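Local coordinates for hypothetical protein ebhA (Staphylococcus aureus, PDB 2DGJ) that probably helps anchor the bacterium to extracellular matrix, this chain being a short piece of a giant, rod-like, cell wall-associated adhesin built from three-helix bundles, at residues Thr31-Ala36 against Ser66-Leu71; Asn130-Ala135 against Asp184-Ala189; Ser209-Ile214 against Asn227-Val232. All blocks are in the same frame, centred on the assembly; numbering follows the deposited sequence.

Contact 1: residues Thr31-Ala36 against Ser66-Leu71; sequences TAYDQA and STKDAL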
loop_
_atom_site.group_PDB
_atom_site.type_symbol
_atom_site.label_atom_id
_atom_site.label_comp_id
_atom_site.label_asym_id
_atom_site.label_seq_id
_atom_site.Cartn_x
_atom_site.Cartn_y
_atom_site.Cartn_z
ATOM N N THR A 31 14.871 5.225 14.118
ATOM C CA THR A 31 16.320 5.252 13.975
ATOM C C THR A 31 17.016 5.848 15.197
ATOM O O THR A 31 18.021 5.315 15.668
ATOM C CB THR A 31 16.732 6.057 12.724
ATOM O OG1 THR A 31 16.259 5.387 11.549
ATOM C CG2 THR A 31 18.240 6.195 12.650
ATOM N N ALA A 32 16.483 6.955 15.703
ATOM C CA ALA A 32 17.065 7.606 16.870
ATOM C C ALA A 32 17.102 6.635 18.058
ATOM O O ALA A 32 18.103 6.540 18.779
ATOM C CB ALA A 32 16.259 8.856 17.215
ATOM N N TYR A 33 16.002 5.909 18.256
ATOM C CA TYR A 33 15.917 4.942 19.340
ATOM C C TYR A 33 16.965 3.867 19.116
ATOM O O TYR A 33 17.746 3.555 20.007
ATOM C CB TYR A 33 14.532 4.290 19.389
ATOM C CG TYR A 33 14.465 3.105 20.325
ATOM C CD1 TYR A 33 14.596 3.270 21.702
ATOM C CD2 TYR A 33 14.299 1.813 19.830
ATOM C CE1 TYR A 33 14.569 2.181 22.563
ATOM C CE2 TYR A 33 14.268 0.717 20.678
ATOM C CZ TYR A 33 14.404 0.908 22.040
ATOM O OH TYR A 33 14.377 -0.175 22.877
ATOM N N ASP A 34 16.974 3.303 17.913
ATOM C CA ASP A 34 17.923 2.256 17.568
ATOM C C ASP A 34 19.369 2.699 17.796
ATOM O O ASP A 34 20.195 1.933 18.291
ATOM C CB ASP A 34 17.729 1.845 16.108
ATOM C CG ASP A 34 18.564 0.637 15.728
ATOM O OD1 ASP A 34 18.476 -0.388 16.437
ATOM O OD2 ASP A 34 19.302 0.709 14.723
ATOM N N GLN A 35 19.668 3.944 17.445
ATOM C CA GLN A 35 21.015 4.473 17.618
ATOM C C GLN A 35 21.348 4.713 19.084
ATOM O O GLN A 35 22.516 4.680 19.473
ATOM C CB GLN A 35 21.187 5.771 16.822
ATOM C CG GLN A 35 21.166 5.564 15.315
ATOM C CD GLN A 35 22.138 4.491 14.880
ATOM O OE1 GLN A 35 23.348 4.616 15.068
ATOM N NE2 GLN A 35 21.609 3.420 14.297
ATOM N N ALA A 36 20.322 4.954 19.894
ATOM C CA ALA A 36 20.520 5.190 21.320
ATOM C C ALA A 36 20.903 3.871 21.980
ATOM O O ALA A 36 21.808 3.821 22.819
ATOM C CB ALA A 36 19.245 5.750 21.951
ATOM N N SER A 66 14.387 8.606 26.365
ATOM C CA SER A 66 13.794 9.694 25.599
ATOM C C SER A 66 13.351 9.265 24.205
ATOM O O SER A 66 12.190 9.468 23.829
ATOM C CB SER A 66 14.777 10.862 25.486
ATOM O OG SER A 66 14.898 11.560 26.715
ATOM N N THR A 67 14.267 8.681 23.435
ATOM C CA THR A 67 13.937 8.243 22.087
ATOM C C THR A 67 12.829 7.194 22.117
ATOM O O THR A 67 11.985 7.154 21.226
ATOM C CB THR A 67 15.160 7.652 21.357
ATOM O OG1 THR A 67 15.681 6.549 22.109
ATOM C CG2 THR A 67 16.243 8.713 21.190
ATOM N N LYS A 68 12.821 6.346 23.141
ATOM C CA LYS A 68 11.780 5.331 23.224
ATOM C C LYS A 68 10.408 5.967 23.443
ATOM O O LYS A 68 9.445 5.633 22.749
ATOM C CB LYS A 68 12.055 4.333 24.352
ATOM C CG LYS A 68 10.989 3.247 24.403
ATOM C CD LYS A 68 11.237 2.195 25.464
ATOM C CE LYS A 68 10.096 1.181 25.438
ATOM N NZ LYS A 68 10.227 0.137 26.482
ATOM N N ASP A 69 10.317 6.876 24.408
ATOM C CA ASP A 69 9.049 7.539 24.687
ATOM C C ASP A 69 8.582 8.283 23.446
ATOM O O ASP A 69 7.382 8.384 23.185
ATOM C CB ASP A 69 9.181 8.531 25.851
ATOM C CG ASP A 69 9.483 7.852 27.176
ATOM O OD1 ASP A 69 9.163 6.654 27.317
ATOM O OD2 ASP A 69 10.028 8.521 28.080
ATOM N N ALA A 70 9.541 8.794 22.678
ATOM C CA ALA A 70 9.246 9.551 21.469
ATOM C C ALA A 70 8.586 8.713 20.370
ATOM O O ALA A 70 7.876 9.253 19.517
ATOM C CB ALA A 70 10.518 10.204 20.952
ATOM N N LEU A 71 8.829 7.406 20.377
ATOM C CA LEU A 71 8.211 6.523 19.390
ATOM C C LEU A 71 6.719 6.853 19.360
ATOM O O LEU A 71 6.047 6.835 20.398
ATOM C CB LEU A 71 8.435 5.064 19.785
ATOM C CG LEU A 71 9.685 4.361 19.244
ATOM C CD1 LEU A 71 10.804 5.344 18.996
ATOM C CD2 LEU A 71 10.118 3.300 20.231
#
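Two helices of the N-terminal three-helix bundle, part of a FIVAR domain, pack side by side here, roughly antiparallel, Y33 and T67 facing each other at the centre of the contact. The short segments run at 153° to one another with axes 8.3 Å apart, a close approach that the small side chains A32, T67 and A36 make possible. T67 presses directly on the opposite backbone: its OG1 lies 3.2 Å from Y33 CA, and its CG2 sits 3.7 Å from A32 O. With chi1 at 58°, OG1 is tucked between its own backbone N and carbonyl carbon, which turns the hydroxyl toward the helix carrying it; there it bonds to Q63 O, so the oxygen that touches Y33 is already satisfied. The same OG1 approaches the tyrosine ring at its edge, near the ring plane, 3.5 Å from Y33 CD1, and also packs against the methyl of A36. Y33 swings its ring past T67, the two side chains crossing at about a right angle, and runs alongside the fully extended K68, whose CB is 3.8 Å from Y33 CE1. L71 packs on the near part of the tyrosine, its CD1 3.9 Å from Y33 CB. K68 carries its ammonium beyond this patch to a salt bridge with D12. Helices 13-18 and 20-23 cover the tyrosine and leucine, Y22 touching both, while beside helix 27-46 the Q35 amide is hydrogen-bonded through NE2 to N188 OD1 and through OE1 to T191 OG1, both of the second subunit.

Contact 2: residues Asn130-Ala135 against Asp184-Ala189; sequences NSLQGA and DNALNA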
loop_
_atom_site.group_PDB
_atom_site.type_symbol
_atom_site.label_atom_id
_atom_site.label_comp_id
_atom_site.label_asym_id
_atom_site.label_seq_id
_atom_site.Cartn_x
_atom_site.Cartn_y
_atom_site.Cartn_z
ATOM N N ASN A 130 -21.591 -0.405 -5.945
ATOM C CA ASN A 130 -21.947 0.631 -6.905
ATOM C C ASN A 130 -22.229 -0.004 -8.260
ATOM O O ASN A 130 -23.164 0.386 -8.962
ATOM C CB ASN A 130 -20.799 1.633 -7.031
ATOM C CG ASN A 130 -21.146 2.813 -7.920
ATOM O OD1 ASN A 130 -20.438 3.110 -8.879
ATOM N ND2 ASN A 130 -22.239 3.496 -7.602
ATOM N N SER A 131 -21.414 -0.987 -8.623
ATOM C CA SER A 131 -21.572 -1.675 -9.894
ATOM C C SER A 131 -22.865 -2.483 -9.917
ATOM O O SER A 131 -23.606 -2.464 -10.902
ATOM C CB SER A 131 -20.380 -2.599 -10.147
ATOM O OG SER A 131 -19.174 -1.866 -10.298
ATOM N N LEU A 132 -23.137 -3.186 -8.822
ATOM C CA LEU A 132 -24.344 -3.995 -8.728
ATOM C C LEU A 132 -25.573 -3.103 -8.794
ATOM O O LEU A 132 -26.589 -3.481 -9.373
ATOM C CB LEU A 132 -24.359 -4.791 -7.423
ATOM C CG LEU A 132 -25.576 -5.692 -7.184
ATOM C CD1 LEU A 132 -25.765 -6.629 -8.361
ATOM C CD2 LEU A 132 -25.380 -6.488 -5.904
ATOM N N GLN A 133 -25.470 -1.917 -8.205
ATOM C CA GLN A 133 -26.575 -0.962 -8.204
ATOM C C GLN A 133 -26.828 -0.474 -9.628
ATOM O O GLN A 133 -27.977 -0.331 -10.051
ATOM C CB GLN A 133 -26.240 0.238 -7.307
ATOM C CG GLN A 133 -27.313 1.323 -7.276
ATOM C CD GLN A 133 -28.626 0.829 -6.700
ATOM O OE1 GLN A 133 -28.695 0.421 -5.540
ATOM N NE2 GLN A 133 -29.678 0.859 -7.510
ATOM N N GLY A 134 -25.750 -0.215 -10.363
ATOM C CA GLY A 134 -25.890 0.264 -11.725
ATOM C C GLY A 134 -26.459 -0.784 -12.655
ATOM O O GLY A 134 -27.217 -0.468 -13.573
ATOM N N ALA A 135 -26.103 -2.041 -12.419
ATOM C CA ALA A 135 -26.578 -3.141 -13.244
ATOM C C ALA A 135 -28.099 -3.286 -13.211
ATOM O O ALA A 135 -28.688 -3.826 -14.145
ATOM C CB ALA A 135 -25.922 -4.443 -12.799
ATOM N N ASP A 184 -20.024 -9.577 -6.309
ATOM C CA ASP A 184 -19.616 -9.839 -7.681
ATOM C C ASP A 184 -20.434 -10.973 -8.283
ATOM O O ASP A 184 -20.758 -10.949 -9.469
ATOM C CB ASP A 184 -18.123 -10.180 -7.761
ATOM C CG ASP A 184 -17.237 -8.955 -7.579
ATOM O OD1 ASP A 184 -17.677 -7.844 -7.940
ATOM O OD2 ASP A 184 -16.093 -9.104 -7.092
ATOM N N ASN A 185 -20.762 -11.971 -7.467
ATOM C CA ASN A 185 -21.560 -13.084 -7.959
ATOM C C ASN A 185 -22.932 -12.556 -8.355
ATOM O O ASN A 185 -23.480 -12.932 -9.394
ATOM C CB ASN A 185 -21.716 -14.164 -6.887
ATOM C CG ASN A 185 -20.420 -14.903 -6.598
ATOM O OD1 ASN A 185 -19.691 -15.284 -7.513
ATOM N ND2 ASN A 185 -20.142 -15.127 -5.319
ATOM N N ALA A 186 -23.479 -11.678 -7.516
ATOM C CA ALA A 186 -24.787 -11.083 -7.760
ATOM C C ALA A 186 -24.737 -10.227 -9.020
ATOM O O ALA A 186 -25.646 -10.269 -9.842
ATOM C CB ALA A 186 -25.217 -10.238 -6.558
ATOM N N LEU A 187 -23.668 -9.457 -9.172
ATOM C CA LEU A 187 -23.510 -8.599 -10.341
ATOM C C LEU A 187 -23.531 -9.421 -11.625
ATOM O O LEU A 187 -24.279 -9.115 -12.558
ATOM C CB LEU A 187 -22.198 -7.817 -10.249
ATOM C CG LEU A 187 -21.743 -7.068 -11.504
ATOM C CD1 LEU A 187 -22.859 -6.180 -12.002
ATOM C CD2 LEU A 187 -20.506 -6.243 -11.189
ATOM N N ASN A 188 -22.696 -10.454 -11.676
ATOM C CA ASN A 188 -22.628 -11.322 -12.842
ATOM C C ASN A 188 -23.997 -11.917 -13.145
ATOM O O ASN A 188 -24.373 -12.053 -14.308
ATOM C CB ASN A 188 -21.618 -12.444 -12.613
ATOM C CG ASN A 188 -20.195 -12.014 -12.896
ATOM O OD1 ASN A 188 -19.822 -11.791 -14.049
ATOM N ND2 ASN A 188 -19.392 -11.886 -11.846
ATOM N N ALA A 189 -24.734 -12.259 -12.093
ATOM C CA ALA A 189 -26.062 -12.852 -12.232
ATOM C C ALA A 189 -26.979 -11.939 -13.026
ATOM O O ALA A 189 -27.626 -12.376 -13.971
ATOM C CB ALA A 189 -26.671 -13.136 -10.854
#
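Helix 112-135 and helix 180-194 run side by side in the same direction, their short segments inclined at 21° with axes 9.2 Å apart and L132 facing L187 at the closest CA pair. Two leucines and two alanines make most of the contact, with S131 adding its CB. L132 drives its CD1 against the opposite backbone, 3.6 Å from L187 CA, while its second methyl, CD2, rests 3.8 Å from A186 CB. That fork is set up by a chi1 of 180°, which carries CG opposite the backbone N and sends both methyls across the interface. L187 answers in the same conformation but divides its branches differently: its CD1 meets the A135 methyl, CB, at 3.6 Å, and its CD2 reaches S131 CB at 3.8 Å. The leucine thus spans one helical turn of its partner, between residues four apart. The serine contributes carbon to this packing, since its hydroxyl is bonded to G127 O on its own helix. On the other segment, N188 ND2 donates to D184 O over 2.9 Å, coming from above the carbonyl plane, while N188 N reaches the same oxygen from the opposite face; one carbonyl is therefore gripped twice. The third helix of this bundle, 153-170, covers L132 with A166 and L170 and meets A186 with I169. Beside S131 and L187 lies the second subunit, whose T31 and Q35 pack on them.

Contact 3: residues Ser209-Ile214 against Asn227-Val232; sequences SATNTI and NLKHQV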
loop_
_atom_site.group_PDB
_atom_site.type_symbol
_atom_site.label_atom_id
_atom_site.label_comp_id
_atom_site.label_asym_id
_atom_site.label_seq_id
_atom_site.Cartn_x
_atom_site.Cartn_y
_atom_site.Cartn_z
ATOM N N SER A 209 -41.955 -17.816 -39.003
ATOM C CA SER A 209 -42.688 -19.072 -39.088
ATOM C C SER A 209 -44.161 -18.830 -39.356
ATOM O O SER A 209 -44.802 -19.603 -40.068
ATOM C CB SER A 209 -42.530 -19.884 -37.801
ATOM O OG SER A 209 -43.325 -19.353 -36.758
ATOM N N ALA A 210 -44.693 -17.755 -38.787
ATOM C CA ALA A 210 -46.096 -17.410 -38.974
ATOM C C ALA A 210 -46.353 -16.993 -40.415
ATOM O O ALA A 210 -47.380 -17.342 -40.994
ATOM C CB ALA A 210 -46.493 -16.286 -38.030
ATOM N N THR A 211 -45.420 -16.240 -40.989
ATOM C CA THR A 211 -45.544 -15.779 -42.367
ATOM C C THR A 211 -45.450 -16.948 -43.336
ATOM O O THR A 211 -46.211 -17.040 -44.294
ATOM C CB THR A 211 -44.445 -14.755 -42.716
ATOM O OG1 THR A 211 -44.691 -13.536 -42.005
ATOM C CG2 THR A 211 -44.432 -14.466 -44.205
ATOM N N ASN A 212 -44.511 -17.848 -43.081
ATOM C CA ASN A 212 -44.340 -19.011 -43.939
ATOM C C ASN A 212 -45.515 -19.974 -43.806
ATOM O O ASN A 212 -45.895 -20.636 -44.769
ATOM C CB ASN A 212 -43.031 -19.734 -43.613
ATOM C CG ASN A 212 -41.806 -18.924 -43.989
ATOM O OD1 ASN A 212 -41.839 -18.124 -44.928
ATOM N ND2 ASN A 212 -40.711 -19.140 -43.267
ATOM N N THR A 213 -46.086 -20.055 -42.609
ATOM C CA THR A 213 -47.224 -20.940 -42.388
ATOM C C THR A 213 -48.452 -20.389 -43.102
ATOM O O THR A 213 -49.194 -21.139 -43.733
ATOM C CB THR A 213 -47.536 -21.100 -40.881
ATOM O OG1 THR A 213 -47.457 -19.825 -40.241
ATOM C CG2 THR A 213 -46.552 -22.045 -40.225
ATOM N N ILE A 214 -48.662 -19.079 -43.011
ATOM C CA ILE A 214 -49.802 -18.455 -43.675
ATOM C C ILE A 214 -49.717 -18.653 -45.188
ATOM O O ILE A 214 -50.708 -19.002 -45.836
ATOM C CB ILE A 214 -49.867 -16.937 -43.370
ATOM C CG1 ILE A 214 -50.367 -16.716 -41.941
ATOM C CG2 ILE A 214 -50.785 -16.240 -44.364
ATOM C CD1 ILE A 214 -50.487 -15.256 -41.531
ATOM N N ASN A 227 -52.975 -9.743 -46.612
ATOM C CA ASN A 227 -53.529 -9.028 -45.468
ATOM C C ASN A 227 -52.933 -9.564 -44.165
ATOM O O ASN A 227 -52.308 -8.829 -43.403
ATOM C CB ASN A 227 -55.053 -9.185 -45.447
ATOM C CG ASN A 227 -55.688 -8.606 -44.192
ATOM O OD1 ASN A 227 -55.448 -7.452 -43.834
ATOM N ND2 ASN A 227 -56.507 -9.407 -43.519
ATOM N N LEU A 228 -53.127 -10.856 -43.925
ATOM C CA LEU A 228 -52.615 -11.507 -42.723
ATOM C C LEU A 228 -51.108 -11.354 -42.573
ATOM O O LEU A 228 -50.610 -11.095 -41.479
ATOM C CB LEU A 228 -52.994 -12.992 -42.742
ATOM C CG LEU A 228 -54.296 -13.422 -42.052
ATOM C CD1 LEU A 228 -55.324 -12.312 -42.082
ATOM C CD2 LEU A 228 -54.827 -14.661 -42.742
ATOM N N LYS A 229 -50.380 -11.526 -43.672
ATOM C CA LYS A 229 -48.929 -11.398 -43.643
ATOM C C LYS A 229 -48.534 -9.986 -43.215
ATOM O O LYS A 229 -47.556 -9.796 -42.491
ATOM C CB LYS A 229 -48.340 -11.727 -45.018
ATOM C CG LYS A 229 -48.422 -13.203 -45.380
ATOM C CD LYS A 229 -48.128 -13.464 -46.858
ATOM C CE LYS A 229 -46.658 -13.281 -47.192
ATOM N NZ LYS A 229 -46.373 -13.709 -48.593
ATOM N N HIS A 230 -49.303 -9.000 -43.663
ATOM C CA HIS A 230 -49.038 -7.614 -43.306
ATOM C C HIS A 230 -49.346 -7.415 -41.824
ATOM O O HIS A 230 -48.644 -6.681 -41.131
ATOM C CB HIS A 230 -49.900 -6.668 -44.143
ATOM C CG HIS A 230 -49.551 -5.225 -43.973
ATOM N ND1 HIS A 230 -48.310 -4.716 -44.336
ATOM C CD2 HIS A 230 -50.246 -4.182 -43.487
ATOM C CE1 HIS A 230 -48.276 -3.428 -44.076
ATOM N NE2 HIS A 230 -49.444 -3.068 -43.553
ATOM N N GLN A 231 -50.399 -8.069 -41.344
ATOM C CA GLN A 231 -50.777 -7.963 -39.939
ATOM C C GLN A 231 -49.663 -8.549 -39.072
ATOM O O GLN A 231 -49.431 -8.102 -37.948
ATOM C CB GLN A 231 -52.090 -8.702 -39.675
ATOM C CG GLN A 231 -53.226 -8.299 -40.604
ATOM C CD GLN A 231 -54.590 -8.459 -39.960
ATOM O OE1 GLN A 231 -54.860 -9.454 -39.287
ATOM N NE2 GLN A 231 -55.462 -7.478 -40.170
ATOM N N VAL A 232 -48.980 -9.559 -39.602
ATOM C CA VAL A 232 -47.873 -10.191 -38.891
ATOM C C VAL A 232 -46.701 -9.212 -38.883
ATOM O O VAL A 232 -45.986 -9.078 -37.889
ATOM C CB VAL A 232 -47.425 -11.486 -39.598
ATOM C CG1 VAL A 232 -46.113 -11.977 -38.999
ATOM C CG2 VAL A 232 -48.503 -12.557 -39.479
#
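A210 begins the packing between helices 199-215 and 222-234, neighbours along the chain in the C-terminal three-helix bundle, a GA module; their short segments run antiparallel at 177°, with axes 9.7 Å apart. The A210 methyl makes only a loose approach, its CB lying 4.4 Å from V232 CG1. One residue on, T211 splits its two branches between two partners. Its OG1 sits 3.7 Å from V232 CG1, while its CG2 meets K229 CE at 3.9 Å where the two side chains cross at about a right angle. A chi1 of -70° leaves that hydroxyl beside its backbone N, within bonding reach of K207 O one turn earlier, so it touches the valine with its polar demand already met. I214 then buries the largest area of any residue in the first segment. Its CD1 comes 3.6 Å from L228 CB and, tip to tip with the valine, 3.9 Å from V232 CG2; the extended chi2 (-179°) takes that methyl the full length of the branch. The other branch, CG2, stands 4.0 Å from K229 CG as isoleucine and lysine slide past each other in opposite directions. Helix 238-250 adds V241 against A210 and V244 against V232. The joint is therefore a seam mostly of methyl and methylene groups, with one hydroxyl oxygen already bonded to K207 O: K229 lends its aliphatic chain to it, bent at chi3, and its ammonium makes a weak hydrogen bond to N215 OD1. Packing between these two segments rests on shape and burial of carbon rather than on paired charges.

From the N terminus, contact 1 comes first, closing a loop of 29 residues between its segments, on helices 27-46 and 55-70. Contact 2 follows, joining helix 112-135 to helix 180-194 across 48 residues that include helix 153-170. Contact 3 closes the shortest loop, 12 residues between its segments, on helices 199-215 and 222-234. The three loops lie in series, neither nesting nor crossing, and each ties up a different bundle of the rod. Centres of contacts 1 and 3 are 91 Å apart, on opposite sides of the chain's centre, with contact 2 about 9 Å from that centre. Contact 1 of one subunit packs against contact 2 of the other, although within a chain the two do not touch.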